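Local structure of extracellular ligand-binding receptor (4M88) at residues G140-Q149 with I194-I205; L227-I238 with R248-F256. The protein probably binds an amino acid or a similar small solute outside the cytoplasm and delivers it to an ABC transporter, as other leucine-binding protein relatives do. One frame throughout, in Å; residues are numbered along the deposited sequence.

Contact 1. Residues G140-Q149 with I194-I205; sequences GMSKLATLYQ and IAALGAQGVLVI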
loop_
_atom_site.group_PDB
_atom_site.type_symbol
_atom_site.label_atom_id
_atom_site.label_comp_id
_atom_site.label_asym_id
_atom_site.label_seq_id
_atom_site.Cartn_x
_atom_site.Cartn_y
_atom_site.Cartn_z
ATOM N N GLY A 140 -5.529 20.386 16.793
ATOM C CA GLY A 140 -5.964 20.766 18.129
ATOM C C GLY A 140 -6.630 19.638 18.890
ATOM O O GLY A 140 -7.311 19.869 19.887
HETATM N N MSE A 141 -6.437 18.407 18.433
HETATM C CA MSE A 141 -7.115 17.278 19.061
HETATM C C MSE A 141 -6.392 16.771 20.304
HETATM O O MSE A 141 -5.163 16.675 20.323
HETATM C CB MSE A 141 -7.302 16.139 18.059
HETATM C CG MSE A 141 -8.166 16.538 16.890
HETATM SE SE MSE A 141 -8.281 15.162 15.520
HETATM C CE MSE A 141 -9.482 16.085 14.293
ATOM N N SER A 142 -7.174 16.447 21.330
ATOM C CA SER A 142 -6.657 15.856 22.556
ATOM C C SER A 142 -7.296 14.488 22.811
ATOM O O SER A 142 -6.897 13.776 23.728
ATOM C CB SER A 142 -6.913 16.794 23.740
ATOM O OG SER A 142 -8.295 17.076 23.874
ATOM N N LYS A 143 -8.294 14.122 22.009
ATOM C CA LYS A 143 -8.905 12.804 22.130
ATOM C C LYS A 143 -9.153 12.155 20.771
ATOM O O LYS A 143 -9.860 12.709 19.921
ATOM C CB LYS A 143 -10.205 12.863 22.929
ATOM C CG LYS A 143 -10.861 11.502 23.088
ATOM C CD LYS A 143 -11.992 11.537 24.105
ATOM C CE LYS A 143 -12.521 10.134 24.361
ATOM N NZ LYS A 143 -13.413 10.058 25.548
ATOM N N LEU A 144 -8.563 10.977 20.584
ATOM C CA LEU A 144 -8.633 10.241 19.322
ATOM C C LEU A 144 -9.254 8.875 19.541
ATOM O O LEU A 144 -8.975 8.224 20.545
ATOM C CB LEU A 144 -7.229 10.026 18.770
ATOM C CG LEU A 144 -6.628 11.073 17.841
ATOM C CD1 LEU A 144 -5.191 10.690 17.469
ATOM C CD2 LEU A 144 -7.487 11.206 16.588
ATOM N N ALA A 145 -10.096 8.439 18.609
ATOM C CA ALA A 145 -10.590 7.069 18.619
ATOM C C ALA A 145 -10.001 6.343 17.414
ATOM O O ALA A 145 -9.721 6.963 16.391
ATOM C CB ALA A 145 -12.105 7.044 18.547
ATOM N N THR A 146 -9.808 5.034 17.532
ATOM C CA THR A 146 -9.375 4.223 16.390
ATOM C C THR A 146 -10.375 3.094 16.197
ATOM O O THR A 146 -10.727 2.412 17.158
ATOM C CB THR A 146 -7.994 3.598 16.608
ATOM O OG1 THR A 146 -7.032 4.625 16.876
ATOM C CG2 THR A 146 -7.560 2.791 15.371
ATOM N N LEU A 147 -10.845 2.921 14.965
ATOM C CA LEU A 147 -11.682 1.774 14.603
ATOM C C LEU A 147 -10.803 0.809 13.831
ATOM O O LEU A 147 -10.244 1.193 12.807
ATOM C CB LEU A 147 -12.836 2.228 13.719
ATOM C CG LEU A 147 -13.719 1.128 13.113
ATOM C CD1 LEU A 147 -14.414 0.339 14.226
ATOM C CD2 LEU A 147 -14.761 1.722 12.169
ATOM N N TYR A 148 -10.640 -0.430 14.302
ATOM C CA TYR A 148 -9.737 -1.341 13.584
ATOM C C TYR A 148 -10.313 -2.742 13.438
ATOM O O TYR A 148 -11.072 -3.200 14.281
ATOM C CB TYR A 148 -8.343 -1.377 14.234
ATOM C CG TYR A 148 -8.295 -2.066 15.576
ATOM C CD1 TYR A 148 -7.803 -3.361 15.688
ATOM C CD2 TYR A 148 -8.740 -1.426 16.724
ATOM C CE1 TYR A 148 -7.757 -4.006 16.899
ATOM C CE2 TYR A 148 -8.697 -2.067 17.954
ATOM C CZ TYR A 148 -8.193 -3.358 18.024
ATOM O OH TYR A 148 -8.134 -4.023 19.225
ATOM N N GLN A 149 -9.972 -3.415 12.346
ATOM C CA GLN A 149 -10.524 -4.751 12.134
ATOM C C GLN A 149 -9.748 -5.756 12.969
ATOM O O GLN A 149 -8.527 -5.649 13.107
ATOM C CB GLN A 149 -10.491 -5.161 10.662
ATOM C CG GLN A 149 -11.204 -6.504 10.405
ATOM C CD GLN A 149 -11.164 -6.944 8.957
ATOM O OE1 GLN A 149 -11.160 -6.122 8.046
ATOM N NE2 GLN A 149 -11.133 -8.252 8.740
ATOM N N ILE A 194 -18.173 4.239 19.039
ATOM C CA ILE A 194 -17.298 5.378 18.757
ATOM C C ILE A 194 -18.059 6.694 18.872
ATOM O O ILE A 194 -17.546 7.680 19.400
ATOM C CB ILE A 194 -16.614 5.228 17.392
ATOM C CG1 ILE A 194 -15.584 4.099 17.482
ATOM C CG2 ILE A 194 -15.947 6.548 16.947
ATOM C CD1 ILE A 194 -14.999 3.682 16.173
ATOM N N ALA A 195 -19.305 6.697 18.419
ATOM C CA ALA A 195 -20.134 7.896 18.483
ATOM C C ALA A 195 -20.355 8.369 19.914
ATOM O O ALA A 195 -20.613 9.549 20.152
ATOM C CB ALA A 195 -21.465 7.654 17.797
ATOM N N ALA A 196 -20.258 7.446 20.863
ATOM C CA ALA A 196 -20.508 7.763 22.261
ATOM C C ALA A 196 -19.282 8.316 22.997
ATOM O O ALA A 196 -19.392 8.715 24.153
ATOM C CB ALA A 196 -21.047 6.541 22.986
ATOM N N LEU A 197 -18.132 8.356 22.327
ATOM C CA LEU A 197 -16.858 8.656 22.997
ATOM C C LEU A 197 -16.479 10.132 23.108
ATOM O O LEU A 197 -15.643 10.493 23.933
ATOM C CB LEU A 197 -15.713 7.904 22.316
ATOM C CG LEU A 197 -15.872 6.390 22.332
ATOM C CD1 LEU A 197 -14.644 5.706 21.763
ATOM C CD2 LEU A 197 -16.126 5.943 23.743
ATOM N N GLY A 198 -17.065 10.983 22.274
ATOM C CA GLY A 198 -16.681 12.386 22.274
ATOM C C GLY A 198 -15.259 12.594 21.779
ATOM O O GLY A 198 -14.565 13.525 22.205
ATOM N N ALA A 199 -14.819 11.722 20.875
ATOM C CA ALA A 199 -13.512 11.884 20.256
ATOM C C ALA A 199 -13.573 13.000 19.218
ATOM O O ALA A 199 -14.625 13.247 18.625
ATOM C CB ALA A 199 -13.056 10.584 19.614
ATOM N N GLN A 200 -12.442 13.663 18.997
ATOM C CA GLN A 200 -12.376 14.756 18.034
ATOM C C GLN A 200 -11.999 14.294 16.628
ATOM O O GLN A 200 -12.175 15.032 15.653
ATOM C CB GLN A 200 -11.393 15.811 18.526
ATOM C CG GLN A 200 -11.837 16.490 19.790
ATOM C CD GLN A 200 -10.677 17.102 20.531
ATOM O OE1 GLN A 200 -9.775 16.392 20.960
ATOM N NE2 GLN A 200 -10.681 18.428 20.671
ATOM N N GLY A 201 -11.490 13.075 16.527
ATOM C CA GLY A 201 -11.107 12.512 15.245
ATOM C C GLY A 201 -11.088 11.005 15.373
ATOM O O GLY A 201 -10.990 10.481 16.493
ATOM N N VAL A 202 -11.205 10.304 14.246
ATOM C CA VAL A 202 -11.238 8.844 14.262
ATOM C C VAL A 202 -10.337 8.268 13.181
ATOM O O VAL A 202 -10.481 8.616 12.003
ATOM C CB VAL A 202 -12.664 8.290 14.019
ATOM C CG1 VAL A 202 -12.675 6.769 14.212
ATOM C CG2 VAL A 202 -13.686 8.941 14.951
ATOM N N LEU A 203 -9.416 7.393 13.588
ATOM C CA LEU A 203 -8.578 6.643 12.656
ATOM C C LEU A 203 -9.259 5.334 12.308
ATOM O O LEU A 203 -9.730 4.629 13.199
ATOM C CB LEU A 203 -7.231 6.304 13.292
ATOM C CG LEU A 203 -6.056 7.261 13.354
ATOM C CD1 LEU A 203 -6.319 8.372 14.351
ATOM C CD2 LEU A 203 -4.803 6.464 13.740
ATOM N N VAL A 204 -9.292 4.981 11.026
ATOM C CA VAL A 204 -9.822 3.677 10.624
ATOM C C VAL A 204 -8.699 2.824 10.048
ATOM O O VAL A 204 -8.024 3.244 9.110
ATOM C CB VAL A 204 -10.968 3.835 9.619
ATOM C CG1 VAL A 204 -11.634 2.493 9.356
ATOM C CG2 VAL A 204 -11.995 4.837 10.159
ATOM N N ILE A 205 -8.486 1.640 10.624
ATOM C CA ILE A 205 -7.361 0.775 10.251
ATOM C C ILE A 205 -7.846 -0.602 9.839
ATOM O O ILE A 205 -8.556 -1.263 10.592
ATOM C CB ILE A 205 -6.375 0.615 11.435
ATOM C CG1 ILE A 205 -5.716 1.961 11.757
ATOM C CG2 ILE A 205 -5.313 -0.436 11.136
ATOM C CD1 ILE A 205 -4.618 1.882 12.824
#

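Contact 2. Residues L227-I238 with R248-F256; sequences LFVLSYVSAAQI and RGVGIVQAF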
loop_
_atom_site.group_PDB
_atom_site.type_symbol
_atom_site.label_atom_id
_atom_site.label_comp_id
_atom_site.label_asym_id
_atom_site.label_seq_id
_atom_site.Cartn_x
_atom_site.Cartn_y
_atom_site.Cartn_z
ATOM N N LEU A 227 -12.080 11.972 9.820
ATOM C CA LEU A 227 -11.699 10.571 9.847
ATOM C C LEU A 227 -10.358 10.493 9.136
ATOM O O LEU A 227 -10.101 11.259 8.194
ATOM C CB LEU A 227 -12.736 9.727 9.104
ATOM C CG LEU A 227 -14.200 9.938 9.488
ATOM C CD1 LEU A 227 -15.092 9.025 8.625
ATOM C CD2 LEU A 227 -14.436 9.663 10.971
ATOM N N PHE A 228 -9.480 9.617 9.601
ATOM C CA PHE A 228 -8.163 9.492 8.992
ATOM C C PHE A 228 -7.947 8.046 8.590
ATOM O O PHE A 228 -8.301 7.124 9.332
ATOM C CB PHE A 228 -7.057 9.906 9.964
ATOM C CG PHE A 228 -7.314 11.215 10.652
ATOM C CD1 PHE A 228 -7.194 12.408 9.962
ATOM C CD2 PHE A 228 -7.663 11.247 11.994
ATOM C CE1 PHE A 228 -7.430 13.621 10.602
ATOM C CE2 PHE A 228 -7.901 12.452 12.640
ATOM C CZ PHE A 228 -7.784 13.636 11.939
ATOM N N VAL A 229 -7.379 7.844 7.411
ATOM C CA VAL A 229 -7.124 6.493 6.938
ATOM C C VAL A 229 -5.733 6.421 6.350
ATOM O O VAL A 229 -5.162 7.442 5.964
ATOM C CB VAL A 229 -8.147 6.048 5.867
ATOM C CG1 VAL A 229 -9.561 6.137 6.409
ATOM C CG2 VAL A 229 -8.000 6.886 4.607
ATOM N N LEU A 230 -5.183 5.210 6.285
ATOM C CA LEU A 230 -3.854 5.006 5.727
ATOM C C LEU A 230 -3.935 4.777 4.222
ATOM O O LEU A 230 -5.015 4.874 3.631
ATOM C CB LEU A 230 -3.173 3.819 6.414
ATOM C CG LEU A 230 -3.105 3.901 7.940
ATOM C CD1 LEU A 230 -2.353 2.696 8.514
ATOM C CD2 LEU A 230 -2.437 5.189 8.363
ATOM N N SER A 231 -2.793 4.464 3.613
ATOM C CA SER A 231 -2.677 4.376 2.156
ATOM C C SER A 231 -3.369 3.163 1.532
ATOM O O SER A 231 -2.722 2.395 0.818
ATOM C CB SER A 231 -1.204 4.343 1.755
ATOM O OG SER A 231 -0.586 5.590 1.976
ATOM N N TYR A 232 -4.672 2.998 1.760
ATOM C CA TYR A 232 -5.356 1.790 1.261
ATOM C C TYR A 232 -6.676 1.995 0.523
ATOM O O TYR A 232 -7.309 1.025 0.092
ATOM C CB TYR A 232 -5.525 0.782 2.397
ATOM C CG TYR A 232 -4.183 0.417 2.965
ATOM C CD1 TYR A 232 -3.259 -0.262 2.189
ATOM C CD2 TYR A 232 -3.813 0.810 4.245
ATOM C CE1 TYR A 232 -2.006 -0.574 2.678
ATOM C CE2 TYR A 232 -2.559 0.496 4.748
ATOM C CZ TYR A 232 -1.664 -0.189 3.959
ATOM O OH TYR A 232 -0.418 -0.499 4.453
ATOM N N VAL A 233 -7.090 3.247 0.378
ATOM C CA VAL A 233 -8.321 3.555 -0.346
ATOM C C VAL A 233 -8.102 4.785 -1.214
ATOM O O VAL A 233 -7.190 5.574 -0.947
ATOM C CB VAL A 233 -9.503 3.811 0.615
ATOM C CG1 VAL A 233 -9.882 2.547 1.343
ATOM C CG2 VAL A 233 -9.164 4.915 1.600
ATOM N N SER A 234 -8.915 4.939 -2.260
ATOM C CA SER A 234 -8.890 6.148 -3.079
ATOM C C SER A 234 -10.044 7.033 -2.634
ATOM O O SER A 234 -11.022 6.543 -2.069
ATOM C CB SER A 234 -9.020 5.823 -4.572
ATOM O OG SER A 234 -10.327 5.360 -4.891
ATOM N N ALA A 235 -9.929 8.338 -2.857
ATOM C CA ALA A 235 -11.040 9.239 -2.546
ATOM C C ALA A 235 -12.268 8.844 -3.353
ATOM O O ALA A 235 -13.406 8.967 -2.886
ATOM C CB ALA A 235 -10.658 10.677 -2.829
ATOM N N ALA A 236 -12.040 8.370 -4.570
ATOM C CA ALA A 236 -13.145 7.975 -5.435
ATOM C C ALA A 236 -13.990 6.866 -4.801
ATOM O O ALA A 236 -15.213 6.878 -4.920
ATOM C CB ALA A 236 -12.616 7.525 -6.795
ATOM N N GLN A 237 -13.332 5.894 -4.166
ATOM C CA GLN A 237 -14.036 4.762 -3.554
ATOM C C GLN A 237 -14.892 5.248 -2.397
ATOM O O GLN A 237 -15.994 4.734 -2.155
ATOM C CB GLN A 237 -13.054 3.693 -3.052
ATOM C CG GLN A 237 -12.323 2.928 -4.155
ATOM C CD GLN A 237 -11.247 1.985 -3.620
ATOM O OE1 GLN A 237 -10.526 2.309 -2.664
ATOM N NE2 GLN A 237 -11.132 0.809 -4.239
ATOM N N ILE A 238 -14.377 6.240 -1.676
ATOM C CA ILE A 238 -15.106 6.802 -0.539
ATOM C C ILE A 238 -16.328 7.594 -1.017
ATOM O O ILE A 238 -17.423 7.421 -0.491
ATOM C CB ILE A 238 -14.189 7.661 0.347
ATOM C CG1 ILE A 238 -13.002 6.824 0.833
ATOM C CG2 ILE A 238 -14.978 8.247 1.525
ATOM C CD1 ILE A 238 -11.921 7.650 1.534
ATOM N N ARG A 248 -15.976 14.407 2.523
ATOM C CA ARG A 248 -15.237 15.620 2.868
ATOM C C ARG A 248 -14.728 15.519 4.298
ATOM O O ARG A 248 -15.429 15.033 5.188
ATOM C CB ARG A 248 -16.081 16.885 2.668
ATOM C CG ARG A 248 -17.311 16.942 3.527
ATOM C CD ARG A 248 -18.342 17.904 2.978
ATOM N NE ARG A 248 -19.499 17.979 3.863
ATOM C CZ ARG A 248 -20.626 18.625 3.580
ATOM N NH1 ARG A 248 -20.762 19.259 2.421
ATOM N NH2 ARG A 248 -21.617 18.634 4.462
ATOM N N GLY A 249 -13.488 15.933 4.516
ATOM C CA GLY A 249 -12.936 15.882 5.854
ATOM C C GLY A 249 -12.195 14.596 6.163
ATOM O O GLY A 249 -11.577 14.480 7.224
ATOM N N VAL A 250 -12.260 13.619 5.259
ATOM C CA VAL A 250 -11.456 12.414 5.426
ATOM C C VAL A 250 -10.022 12.700 4.999
ATOM O O VAL A 250 -9.782 13.164 3.882
ATOM C CB VAL A 250 -11.992 11.245 4.586
ATOM C CG1 VAL A 250 -11.014 10.062 4.625
ATOM C CG2 VAL A 250 -13.375 10.837 5.072
ATOM N N GLY A 251 -9.070 12.434 5.888
ATOM C CA GLY A 251 -7.667 12.538 5.533
ATOM C C GLY A 251 -7.111 11.185 5.137
ATOM O O GLY A 251 -7.347 10.190 5.824
ATOM N N ILE A 252 -6.384 11.140 4.025
ATOM C CA ILE A 252 -5.783 9.904 3.542
ATOM C C ILE A 252 -4.271 10.085 3.551
ATOM O O ILE A 252 -3.750 10.992 2.904
ATOM C CB ILE A 252 -6.221 9.578 2.101
ATOM C CG1 ILE A 252 -7.742 9.534 1.985
ATOM C CG2 ILE A 252 -5.609 8.252 1.638
ATOM C CD1 ILE A 252 -8.230 9.445 0.542
ATOM N N VAL A 253 -3.566 9.241 4.294
ATOM C CA VAL A 253 -2.105 9.316 4.297
ATOM C C VAL A 253 -1.619 8.634 3.036
ATOM O O VAL A 253 -1.943 7.465 2.792
ATOM C CB VAL A 253 -1.500 8.597 5.491
ATOM C CG1 VAL A 253 -0.013 8.858 5.548
ATOM C CG2 VAL A 253 -2.131 9.099 6.734
ATOM N N GLN A 254 -0.852 9.356 2.226
ATOM C CA GLN A 254 -0.383 8.817 0.950
ATOM C C GLN A 254 1.068 8.399 1.044
ATOM O O GLN A 254 1.880 9.105 1.639
ATOM C CB GLN A 254 -0.527 9.857 -0.158
ATOM C CG GLN A 254 -1.939 10.379 -0.350
ATOM C CD GLN A 254 -2.871 9.383 -1.024
ATOM O OE1 GLN A 254 -2.723 8.161 -0.888
ATOM N NE2 GLN A 254 -3.849 9.907 -1.754
ATOM N N ALA A 255 1.399 7.253 0.451
ATOM C CA ALA A 255 2.776 6.769 0.446
ATOM C C ALA A 255 3.466 7.140 -0.859
ATOM O O ALA A 255 4.667 6.910 -1.023
ATOM C CB ALA A 255 2.813 5.249 0.642
ATOM N N PHE A 256 2.705 7.729 -1.774
ATOM C CA PHE A 256 3.220 8.059 -3.100
ATOM C C PHE A 256 2.640 9.400 -3.509
ATOM O O PHE A 256 1.613 9.815 -2.950
ATOM C CB PHE A 256 2.769 6.990 -4.102
ATOM C CG PHE A 256 3.225 5.610 -3.757
ATOM C CD1 PHE A 256 4.546 5.237 -3.967
ATOM C CD2 PHE A 256 2.342 4.682 -3.209
ATOM C CE1 PHE A 256 4.984 3.962 -3.653
ATOM C CE2 PHE A 256 2.774 3.404 -2.889
ATOM C CZ PHE A 256 4.099 3.044 -3.114
#

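Contact 1. Residues G140-Q149 with I194-I205
Gln200 reaches back to where the loop enters strand 143-149 and takes hold of two consecutive backbone amides, of Ser142 and Lys143. Its CB packs 3.7 Å from Met141 CG, the two chains running alongside each other in opposite senses. With CG anti to its own carbonyl carbon (chi1 -65°) and the chain extended beyond, CD arrives beside the loop at Met141 and Ser142. OE1 then accepts from Ser142 N at 2.6 Å and from Lys143 N at 2.9 Å, while NE2 lies toward Gly140 O at 3.7 Å. Two bonds on one oxygen limit how the amide can rotate. Gln200 N answers to Lys143 O. Lys143 stretches out past Ala199 and ends with NZ 2.8 Å from Leu197 O, in that carbonyl's plane. Farther along, the Ile194 side chain lies at about a right angle to Leu147, its CD1 3.6 Å from Leu147 CB, while Ala145 CB sits against Ala199 CB. On the other face Leu144 CD2 meets Leu203 CD1 at 3.8 Å. Between the two layers runs a parallel ladder of hydrogen bonds, Ala145 to Gln149 against Gly201 to Ile205: the open alpha/beta sheet of a type I periplasmic binding protein lobe.

Contact 2. Residues L227-I238 with R248-F256
Ile252 and Val229 meet side by side, CG1 of the first 3.7 Å from CG2 of the second, and Ile252 is the main bump. Its CG1 stands anti to the carbonyl carbon (chi1 -55°), which leaves CG2 anti to the backbone N and sends the branches to different partners. CD1 pushes on under the first turn of helix 235-247, 4.0 Å from Ala235 N; CG2 faces the carbonyl oxygens of Leu230 and Val233. Ile238 comes down from the helix and meets Val250 tip to tip, CD1 to CG1 at 4.0 Å, closing the hollow on that side. On the opposite face Gly251 has no side chain, and its CA lies close to the Phe228 ring. Backbone hydrogen bonds of the parallel pairing, among them Val229 N to Gly251 O at 2.8 Å, hold the strands in step. Past the end of strand 227-229, Ser231, centre of an inverse gamma turn, brings OG close to Val253 O and also hydrogen-bonds Glu128. Ser234 and Gln237 form a capping box. Strand 227-229, helix 235-247 and strand 250-254 make one beta-alpha-beta unit; Leu230 and Val253 pack beneath helix 125-138, Val229 touches helix 208-220 on the other face, and strand 345-349 continues the sheet.

Both contacts belong to the same mixed sheet, and along the chain contact 1 closes before contact 2 opens. Their centres are about 16 Å apart. Strand 201-205 from contact 1 and strand 227-229 from contact 2 are neighbours, with helix 208-220 connecting them, so strands 143-149, 201-205, 227-229 and 250-254 run side by side, all parallel. Phe228 N to Val202 O and Val204 N to Phe228 O, both probable hydrogen bonds, make the seam; Leu227 packs on Val202, and the methyl of Met141 touches the Phe228 ring. Contact 1 lies farther from the chain centre; beyond strand 227-229 the chain of contact 2 bonds to Arg122 and Asp125 through Ser231 and Tyr232, probably near the junction between the two lobes.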